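Long-range contact in polysaccharide deacetylase (Streptococcus pyogenes, PDB 6DQ3), which removes N-acetyl groups from the cell wall linkage unit of streptococcal rhamnopolysaccharides, as a zinc-dependent enzyme of carbohydrate esterase family 4: residues V72-D77 against Y94-T99. Residues are numbered along the deposited sequence; the frame is centred on the assembly and turned at random.
Sequences VWLTFD and YDAKAT
Thr99 locks onto the strand 72-77 through both its backbone and its side chain. Its N donates to Leu74 O (2.8 Å), its O accepts from Phe76 N (2.8 Å), and these two bonds straddle Thr75 in the manner of a parallel bridge. Threonine suits the place because its hydroxyl adds a third bond: Trp73 NE1 points at Thr99 OG1 over 2.9 Å, almost straight at 174° and within the indole plane. With Trp73 CG anti to the backbone N (chi1 -173°), the ring swings round so that its N-H edge meets the hydroxyl while one face lies against Thr75 CG2. On the face that carries Leu74 and Phe76, Ala98 is small enough to let the backbones close up, its CB touching Leu74 CB at 3.8 Å and approaching the Phe76 ring obliquely at CE1.

Toward Lys97 the chains splay apart, running 61° from one another, and the direct bonding gives way to a water whose oxygen accepts from Leu74 N and lies 2.7 Å from Lys97 O, to which it donates. Beyond it, Leu74 CD1 barely reaches Ala96 CB at 4.5 Å, and the lysine amine leads away to Glu56 and Phe51 O.

The contact joins the two parallel strands of a right-handed beta-alpha-beta crossover: helix 81-93 packs Leu91 against Leu74, Ala96 and Ala98, while strand 8-14 flanks 71-77 and strand 128-132 continues the sheet past 98-102.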
loop_
_atom_site.group_PDB
_atom_site.type_symbol
_atom_site.label_atom_id
_atom_site.label_comp_id
_atom_site.label_asym_id
_atom_site.label_seq_id
_atom_site.Cartn_x
_atom_site.Cartn_y
_atom_site.Cartn_z
ATOM N N VAL A 72 -5.560 5.787 9.645
ATOM C CA VAL A 72 -4.583 5.848 8.569
ATOM C C VAL A 72 -4.467 4.466 7.947
ATOM O O VAL A 72 -4.594 3.446 8.628
ATOM C CB VAL A 72 -3.207 6.346 9.072
ATOM C CG1 VAL A 72 -2.669 5.418 10.155
ATOM C CG2 VAL A 72 -2.242 6.451 7.908
ATOM N N TRP A 73 -4.230 4.441 6.637
ATOM C CA TRP A 73 -3.943 3.215 5.903
ATOM C C TRP A 73 -2.497 3.300 5.430
ATOM O O TRP A 73 -2.177 4.090 4.536
ATOM C CB TRP A 73 -4.903 3.039 4.730
ATOM C CG TRP A 73 -4.765 1.722 4.026
ATOM C CD1 TRP A 73 -4.103 0.607 4.475
ATOM C CD2 TRP A 73 -5.287 1.385 2.738
ATOM N NE1 TRP A 73 -4.197 -0.402 3.547
ATOM C CE2 TRP A 73 -4.917 0.051 2.472
ATOM C CE3 TRP A 73 -6.036 2.080 1.783
ATOM C CZ2 TRP A 73 -5.270 -0.598 1.291
ATOM C CZ3 TRP A 73 -6.384 1.433 0.616
ATOM C CH2 TRP A 73 -6.003 0.109 0.381
ATOM N N LEU A 74 -1.627 2.500 6.042
ATOM C CA LEU A 74 -0.221 2.448 5.668
ATOM C C LEU A 74 -0.057 1.463 4.519
ATOM O O LEU A 74 -0.358 0.272 4.676
ATOM C CB LEU A 74 0.648 2.014 6.848
ATOM C CG LEU A 74 0.566 2.762 8.177
ATOM C CD1 LEU A 74 1.551 2.134 9.166
ATOM C CD2 LEU A 74 0.836 4.228 7.979
ATOM N N THR A 75 0.423 1.949 3.372
ATOM C CA THR A 75 0.618 1.104 2.201
ATOM C C THR A 75 2.058 1.167 1.709
ATOM O O THR A 75 2.696 2.224 1.741
ATOM C CB THR A 75 -0.328 1.489 1.043
ATOM O OG1 THR A 75 0.053 2.750 0.474
ATOM C CG2 THR A 75 -1.772 1.569 1.530
ATOM N N PHE A 76 2.548 0.021 1.240
ATOM C CA PHE A 76 3.891 -0.140 0.696
ATOM C C PHE A 76 3.770 -0.842 -0.647
ATOM O O PHE A 76 3.159 -1.912 -0.729
ATOM C CB PHE A 76 4.784 -0.988 1.618
ATOM C CG PHE A 76 5.158 -0.321 2.914
ATOM C CD1 PHE A 76 4.211 -0.091 3.892
ATOM C CD2 PHE A 76 6.473 0.046 3.160
ATOM C CE1 PHE A 76 4.562 0.512 5.085
ATOM C CE2 PHE A 76 6.826 0.650 4.349
ATOM C CZ PHE A 76 5.871 0.883 5.310
ATOM N N ASP A 77 4.379 -0.283 -1.686
ATOM C CA ASP A 77 4.339 -0.912 -2.999
ATOM C C ASP A 77 5.603 -1.722 -3.276
ATOM O O ASP A 77 6.661 -1.498 -2.676
ATOM C CB ASP A 77 4.156 0.133 -4.109
ATOM C CG ASP A 77 2.903 0.968 -3.937
ATOM O OD1 ASP A 77 1.958 0.508 -3.267
ATOM O OD2 ASP A 77 2.860 2.089 -4.485
ATOM N N TYR A 94 5.293 -0.893 17.186
ATOM C CA TYR A 94 4.230 0.056 17.483
ATOM C C TYR A 94 2.842 -0.551 17.330
ATOM O O TYR A 94 1.848 0.180 17.376
ATOM C CB TYR A 94 4.397 1.296 16.603
ATOM C CG TYR A 94 5.626 2.087 17.013
ATOM C CD1 TYR A 94 5.607 2.871 18.160
ATOM C CD2 TYR A 94 6.817 2.000 16.297
ATOM C CE1 TYR A 94 6.723 3.581 18.565
ATOM C CE2 TYR A 94 7.945 2.713 16.696
ATOM C CZ TYR A 94 7.887 3.499 17.833
ATOM O OH TYR A 94 8.996 4.210 18.252
ATOM N N ASP A 95 2.751 -1.873 17.199
ATOM C CA ASP A 95 1.470 -2.561 17.073
ATOM C C ASP A 95 0.640 -1.935 15.955
ATOM O O ASP A 95 -0.552 -1.656 16.106
ATOM C CB ASP A 95 0.703 -2.539 18.398
ATOM C CG ASP A 95 -0.506 -3.465 18.389
ATOM O OD1 ASP A 95 -0.531 -4.403 17.565
ATOM O OD2 ASP A 95 -1.433 -3.250 19.200
ATOM N N ALA A 96 1.293 -1.701 14.822
ATOM C CA ALA A 96 0.669 -1.067 13.671
ATOM C C ALA A 96 0.406 -2.097 12.580
ATOM O O ALA A 96 1.151 -3.065 12.420
ATOM C CB ALA A 96 1.552 0.063 13.125
ATOM N N LYS A 97 -0.672 -1.881 11.833
ATOM C CA LYS A 97 -1.007 -2.700 10.680
ATOM C C LYS A 97 -0.589 -1.965 9.411
ATOM O O LYS A 97 -0.568 -0.731 9.370
ATOM C CB LYS A 97 -2.506 -3.016 10.650
ATOM C CG LYS A 97 -3.061 -3.524 11.984
ATOM C CD LYS A 97 -4.402 -4.258 11.826
ATOM C CE LYS A 97 -5.494 -3.353 11.259
ATOM N NZ LYS A 97 -6.329 -2.675 12.293
ATOM N N ALA A 98 -0.224 -2.730 8.384
ATOM C CA ALA A 98 0.147 -2.132 7.107
ATOM C C ALA A 98 -0.114 -3.111 5.972
ATOM O O ALA A 98 -0.233 -4.320 6.178
ATOM C CB ALA A 98 1.618 -1.694 7.096
ATOM N N THR A 99 -0.199 -2.563 4.759
ATOM C CA THR A 99 -0.488 -3.327 3.556
ATOM C C THR A 99 0.679 -3.213 2.592
ATOM O O THR A 99 1.211 -2.121 2.375
ATOM C CB THR A 99 -1.758 -2.814 2.847
ATOM O OG1 THR A 99 -2.896 -3.015 3.685
ATOM C CG2 THR A 99 -1.968 -3.541 1.519
HETATM O O HOH W 1 -2.485 0.592 8.008
#